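Local coordinates for protein bacteriophage virulence determinant (PDB 6GGR) that is a zinc-binding effector of the PipA family, probably a metalloprotease that cleaves NF-kappaB transcription factors of the host cell, at residues A38-P42 with M43-E47; E72-S75 with R76-D80; S163-H166 with Q167-A171. All blocks are in the same frame, centred on the assembly; numbering follows the deposited sequence.

Contact 1: A38-P42 with M43-E47; sequences ARLEP and MCLAE
Glu41 and Met43 meet at the surface, carboxylate against methionine carbons. Their side chains cross obliquely. Each carboxylate oxygen of Glu41 meets a different part of the methionine: OE1 lies 3.3 Å from Met43 CB, and OE2 lies 3.3 Å from the terminal methyl CE. Met43 reaches OE2 through the bend at chi3 (-81°), about the CG-SD bond, which brings CE beside OE2, close to the carboxylate plane. OE1 also passes Cys44 SG at 3.7 Å. Two backbone hydrogen bonds close the turn. Cys44 N donates to Glu41 O at 3.0 Å, and Leu45 N donates to Pro42 O at 3.1 Å. Both link residues three apart, as in a 3-10 turn. This is the 3-10 lead-in of helix 45-49, where the loop after helix 24-30 winds into the helix. Cys44 forms an interchain disulfide in a structure of this protein, but no other chain of this assembly touches 38-47. The apolar contacts centre on Leu45. Its CD2 meets Leu40 CD1 at 4.2 Å, while CD1 is 4.4 Å from Pro42 CB. Tyr82 of helix 64-84 and Met92 of helix 86-100 pack against the same leucine.

Contact 2: E72-S75 with R76-D80; sequences EVLS and RILED
Glu72 and Arg76 form an i to i+4 salt bridge along helix 64-84. Glu72 OE2 lies 3.4 Å from Arg76 NE, at the edge of the guanidinium and in its plane. The same oxygen comes to 3.1 Å from Arg76 CD. The carboxylate and guanidinium planes are 36° apart, so the two groups do not lie flat together. The bend of Arg76 at chi3 (-59°) swings the guanidinium across the helix to the side of Val73, whose carbonyl O lies above one face, off toward the rim. Arg76 NH2 sits 3.6 Å from Val73 CG1. The same methyl, Val73 CG1, also meets Ile77 CD1 at 3.8 Å. Val73 and Ile77 run alongside each other in one direction. One step round the helix, Leu74 CG packs on Leu78 CD1 at 3.7 Å. Beneath these pairs run the helical backbone bonds, from Arg76 N to Glu72 O through Glu79 N to Ser75 O, which set the spacing. Farther out, Phe164 of helix 160-173 packs on Val73, Leu74 and Ile77. Leu45 and Ala46 of helix 45-49 pack on Leu78 and Ser75. The last i to i+4 pair is bridged by water: Ser75 OG donates to the water at 2.9 Å, and the water donates to Glu79 OE1 at 2.6 Å.

Contact 3: S163-H166 with Q167-A171; sequences SFIH and QVVHA. Unlike the reference sequence in segment 167-171: Gln167 (reference Glu).
His166 and His170 lie one helical turn apart on helix 160-173, as the two histidines of an HExxH zinc motif. Gln167 stands where the reference has the glutamate of that motif. Both histidines bind zinc in a structure of this protein; no zinc is bound to this chain here. The tightly packed apolar part is on the other flank of the helix. Ile165 CG2 meets Val169 CG2 at 3.9 Å. Each valine also presses a methyl on the backbone one turn back: Val169 CG2 is 3.1 Å from Ile165 O, and Val168 CG2 is 3.2 Å from Phe164 O. Val169 N donates to Ile165 O in a short bond of 2.7 Å. Ile77 of helix 64-84 covers Ile165. Val187 and Ile194 of helix 186-197 cover Val169, and Val187 also packs on the two histidines.

The histidine flank is polar and packed differently. The His166 and His170 rings meet obliquely, without a stack, with centroids 4.9 Å apart and planes at 64°. His166 CG is anti to the backbone N (chi1 -175°), which carries its ring forward along the helix toward His170. This flank is buried too, partly by a chain of another protein that packs on His166, Gln167 and His170. His170 ND1 donates to Leu175 O, which would fix the turn of its ring and direct NE2 to the site. Asp177, the third zinc ligand, places OD2 in a hydrogen bond with His170 NE2 and a weak one with His166 NE2. The two NE2 atoms, His166 NE2 and His170 NE2, are 3.3 Å apart.

The contacts follow one another along the chain: 38-47, then 72-80, then 163-171. They run inward, with centres about 16, 11 and 2 Å from the centre of the chain. Helix 64-84 is the middle layer. Contact 2 touches both others: Leu78 and Glu79 meet the turn and helix of contact 1, and its apolar face packs on contact 3. Centres of contacts 1 and 2 are 10 Å apart, and those of contacts 2 and 3 are 12 Å apart. Contacts 1 and 3 do not touch; their nearest atoms are about 8 Å apart. Helix 64-84 thus backs the zinc-site helix and separates it from the surface turn that holds Cys44.

Contact 1: A38-P42 with M43-E47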
# COMPACT_ATOMS: atom_id res chain seq x y z
N ALA B 38 -30.65 10.98 6.94
CA ALA B 38 -30.38 9.84 7.81
C ALA B 38 -31.55 8.86 7.75
O ALA B 38 -32.28 8.64 8.71
CB ALA B 38 -30.13 10.32 9.23
N ARG B 39 -31.71 8.26 6.57
CA ARG B 39 -32.84 7.37 6.33
C ARG B 39 -32.50 5.89 6.52
O ARG B 39 -33.42 5.07 6.59
CB ARG B 39 -33.40 7.59 4.92
CG ARG B 39 -32.46 7.30 3.77
CD ARG B 39 -33.20 7.42 2.45
NE ARG B 39 -32.32 7.66 1.31
CZ ARG B 39 -31.83 6.72 0.51
NH1 ARG B 39 -31.03 7.07 -0.50
NH2 ARG B 39 -32.11 5.44 0.71
N LEU B 40 -31.22 5.53 6.62
CA LEU B 40 -30.83 4.17 6.96
C LEU B 40 -30.54 4.08 8.45
O LEU B 40 -30.19 5.07 9.10
CB LEU B 40 -29.59 3.74 6.17
CG LEU B 40 -29.54 4.07 4.68
CD1 LEU B 40 -28.28 3.51 4.06
CD2 LEU B 40 -30.77 3.55 3.95
N GLU B 41 -30.67 2.87 8.98
CA GLU B 41 -30.43 2.64 10.40
C GLU B 41 -28.95 2.37 10.63
O GLU B 41 -28.42 1.39 10.09
CB GLU B 41 -31.26 1.46 10.90
CG GLU B 41 -31.72 1.60 12.35
CD GLU B 41 -30.65 1.18 13.34
OE1 GLU B 41 -30.10 0.07 13.19
OE2 GLU B 41 -30.37 1.96 14.28
N PRO B 42 -28.24 3.20 11.40
CA PRO B 42 -26.78 3.03 11.52
C PRO B 42 -26.33 1.64 11.94
O PRO B 42 -25.34 1.13 11.40
CB PRO B 42 -26.40 4.08 12.57
CG PRO B 42 -27.42 5.14 12.42
CD PRO B 42 -28.70 4.42 12.08
N MET B 43 -27.01 1.01 12.89
CA MET B 43 -26.56 -0.29 13.40
C MET B 43 -26.75 -1.42 12.40
O MET B 43 -26.46 -2.57 12.74
CB MET B 43 -27.28 -0.61 14.70
CG MET B 43 -26.62 0.00 15.93
SD MET B 43 -27.69 0.03 17.39
CE MET B 43 -28.68 1.49 17.05
N CYS B 44 -27.23 -1.14 11.18
CA CYS B 44 -27.34 -2.14 10.13
C CYS B 44 -26.40 -1.87 8.95
O CYS B 44 -26.44 -2.62 7.97
CB CYS B 44 -28.78 -2.22 9.62
SG CYS B 44 -29.97 -2.80 10.85
N LEU B 45 -25.57 -0.83 9.03
CA LEU B 45 -24.71 -0.48 7.91
C LEU B 45 -23.68 -1.57 7.63
O LEU B 45 -23.34 -1.83 6.47
CB LEU B 45 -24.01 0.85 8.18
CG LEU B 45 -24.90 2.07 8.41
CD1 LEU B 45 -24.09 3.22 8.97
CD2 LEU B 45 -25.58 2.48 7.12
N ALA B 46 -23.16 -2.20 8.69
CA ALA B 46 -22.18 -3.26 8.50
C ALA B 46 -22.75 -4.40 7.66
O ALA B 46 -22.11 -4.86 6.71
CB ALA B 46 -21.71 -3.78 9.86
N GLU B 47 -23.95 -4.87 8.01
CA GLU B 47 -24.60 -5.91 7.22
C GLU B 47 -24.84 -5.44 5.79
O GLU B 47 -24.76 -6.24 4.85
CB GLU B 47 -25.92 -6.32 7.88
CG GLU B 47 -25.79 -7.42 8.92
CD GLU B 47 -27.06 -7.64 9.71
OE1 GLU B 47 -28.16 -7.38 9.17
OE2 GLU B 47 -26.97 -8.07 10.89

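Contact 2: E72-S75 with R76-D80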
# COMPACT_ATOMS: atom_id res chain seq x y z
N GLU B 72 -16.51 -5.77 14.21
CA GLU B 72 -16.99 -4.99 15.35
C GLU B 72 -16.50 -3.55 15.26
O GLU B 72 -17.27 -2.60 15.44
CB GLU B 72 -16.54 -5.65 16.65
CG GLU B 72 -17.11 -5.01 17.91
CD GLU B 72 -16.20 -3.95 18.50
OE1 GLU B 72 -14.96 -4.10 18.42
OE2 GLU B 72 -16.73 -2.95 19.03
N VAL B 73 -15.20 -3.37 14.99
CA VAL B 73 -14.64 -2.03 14.85
C VAL B 73 -15.26 -1.32 13.65
O VAL B 73 -15.63 -0.14 13.72
CB VAL B 73 -13.11 -2.09 14.75
CG1 VAL B 73 -12.51 -0.72 14.43
CG2 VAL B 73 -12.52 -2.64 16.04
N LEU B 74 -15.36 -2.02 12.52
CA LEU B 74 -15.94 -1.42 11.32
C LEU B 74 -17.36 -0.95 11.58
O LEU B 74 -17.77 0.12 11.11
CB LEU B 74 -15.90 -2.41 10.16
CG LEU B 74 -16.54 -1.94 8.85
CD1 LEU B 74 -15.93 -0.64 8.37
CD2 LEU B 74 -16.41 -3.01 7.78
N SER B 75 -18.13 -1.74 12.34
CA SER B 75 -19.52 -1.38 12.61
C SER B 75 -19.61 -0.10 13.43
O SER B 75 -20.44 0.77 13.15
CB SER B 75 -20.23 -2.53 13.33
OG SER B 75 -21.57 -2.19 13.63
N ARG B 76 -18.76 0.04 14.46
CA ARG B 76 -18.75 1.27 15.25
C ARG B 76 -18.45 2.47 14.37
O ARG B 76 -19.15 3.49 14.43
CB ARG B 76 -17.71 1.17 16.37
CG ARG B 76 -17.92 0.02 17.35
CD ARG B 76 -16.94 0.12 18.51
NE ARG B 76 -15.54 0.10 18.07
CZ ARG B 76 -14.81 1.19 17.79
NH1 ARG B 76 -15.34 2.40 17.89
NH2 ARG B 76 -13.55 1.05 17.40
N ILE B 77 -17.41 2.38 13.55
CA ILE B 77 -16.98 3.51 12.73
C ILE B 77 -18.05 3.88 11.72
O ILE B 77 -18.34 5.06 11.50
CB ILE B 77 -15.63 3.18 12.07
CG1 ILE B 77 -14.53 3.16 13.13
CG2 ILE B 77 -15.29 4.18 10.96
CD1 ILE B 77 -13.21 2.57 12.67
N LEU B 78 -18.65 2.88 11.07
CA LEU B 78 -19.75 3.14 10.15
C LEU B 78 -20.89 3.86 10.87
O LEU B 78 -21.45 4.83 10.36
CB LEU B 78 -20.25 1.83 9.54
CG LEU B 78 -19.34 1.14 8.54
CD1 LEU B 78 -19.84 -0.27 8.27
CD2 LEU B 78 -19.26 1.93 7.25
N GLU B 79 -21.24 3.38 12.06
CA GLU B 79 -22.32 3.99 12.83
C GLU B 79 -22.00 5.44 13.16
O GLU B 79 -22.84 6.33 12.97
CB GLU B 79 -22.55 3.17 14.10
CG GLU B 79 -23.55 3.77 15.08
CD GLU B 79 -23.87 2.82 16.22
OE1 GLU B 79 -23.05 1.92 16.50
OE2 GLU B 79 -24.94 2.97 16.84
N ASP B 80 -20.79 5.71 13.66
CA ASP B 80 -20.41 7.08 13.99
C ASP B 80 -20.39 7.97 12.76
O ASP B 80 -20.85 9.11 12.81
CB ASP B 80 -19.04 7.10 14.67
CG ASP B 80 -19.07 6.57 16.09
OD1 ASP B 80 -20.15 6.60 16.71
OD2 ASP B 80 -18.02 6.12 16.58
O HOH W 1 -23.18 -0.01 14.75

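Contact 3: S163-H166 with Q167-A171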
# COMPACT_ATOMS: atom_id res chain seq x y z
N SER B 163 -8.03 5.15 8.19
CA SER B 163 -7.77 4.02 7.30
C SER B 163 -9.07 3.30 6.93
O SER B 163 -9.29 2.96 5.77
CB SER B 163 -6.80 3.04 7.96
OG SER B 163 -5.61 3.70 8.36
N PHE B 164 -9.94 3.07 7.92
CA PHE B 164 -11.21 2.41 7.66
C PHE B 164 -12.07 3.24 6.71
O PHE B 164 -12.63 2.71 5.74
CB PHE B 164 -11.94 2.15 8.97
CG PHE B 164 -11.56 0.86 9.64
CD1 PHE B 164 -10.23 0.54 9.86
CD2 PHE B 164 -12.53 -0.04 10.05
CE1 PHE B 164 -9.88 -0.65 10.48
CE2 PHE B 164 -12.19 -1.22 10.67
CZ PHE B 164 -10.87 -1.53 10.89
N ILE B 165 -12.19 4.54 6.98
CA ILE B 165 -13.04 5.39 6.15
C ILE B 165 -12.46 5.50 4.74
O ILE B 165 -13.20 5.48 3.75
CB ILE B 165 -13.19 6.78 6.80
CG1 ILE B 165 -13.95 6.67 8.13
CG2 ILE B 165 -13.89 7.76 5.85
CD1 ILE B 165 -15.35 6.08 8.02
N HIS B 166 -11.14 5.60 4.63
CA HIS B 166 -10.51 5.68 3.32
C HIS B 166 -10.86 4.46 2.47
O HIS B 166 -11.25 4.60 1.30
CB HIS B 166 -8.99 5.81 3.47
CG HIS B 166 -8.27 6.01 2.18
ND1 HIS B 166 -7.76 7.23 1.79
CD2 HIS B 166 -7.99 5.15 1.17
CE1 HIS B 166 -7.18 7.11 0.61
NE2 HIS B 166 -7.30 5.86 0.21
N GLN B 167 -10.74 3.26 3.04
CA GLN B 167 -11.04 2.06 2.28
C GLN B 167 -12.53 1.96 1.98
O GLN B 167 -12.92 1.53 0.89
CB GLN B 167 -10.57 0.81 3.03
CG GLN B 167 -9.08 0.77 3.30
CD GLN B 167 -8.24 0.91 2.04
OE1 GLN B 167 -8.69 0.58 0.94
NE2 GLN B 167 -7.03 1.42 2.19
N VAL B 168 -13.37 2.33 2.94
CA VAL B 168 -14.82 2.30 2.71
C VAL B 168 -15.20 3.29 1.62
O VAL B 168 -16.06 3.00 0.77
CB VAL B 168 -15.57 2.56 4.03
CG1 VAL B 168 -17.07 2.80 3.77
CG2 VAL B 168 -15.39 1.39 4.98
N VAL B 169 -14.59 4.47 1.62
CA VAL B 169 -14.91 5.46 0.60
C VAL B 169 -14.62 4.89 -0.79
O VAL B 169 -15.37 5.13 -1.74
CB VAL B 169 -14.14 6.77 0.85
CG1 VAL B 169 -14.13 7.66 -0.39
CG2 VAL B 169 -14.78 7.52 2.02
N HIS B 170 -13.52 4.14 -0.92
CA HIS B 170 -13.24 3.46 -2.18
C HIS B 170 -14.42 2.59 -2.59
O HIS B 170 -14.86 2.60 -3.74
CB HIS B 170 -11.98 2.60 -2.05
CG HIS B 170 -10.70 3.34 -2.32
ND1 HIS B 170 -10.40 3.89 -3.54
CD2 HIS B 170 -9.64 3.59 -1.52
CE1 HIS B 170 -9.21 4.46 -3.48
NE2 HIS B 170 -8.73 4.29 -2.26
N ALA B 171 -14.97 1.83 -1.63
CA ALA B 171 -16.00 0.84 -1.94
C ALA B 171 -17.36 1.47 -2.21
O ALA B 171 -18.18 0.88 -2.91
CB ALA B 171 -16.11 -0.15 -0.79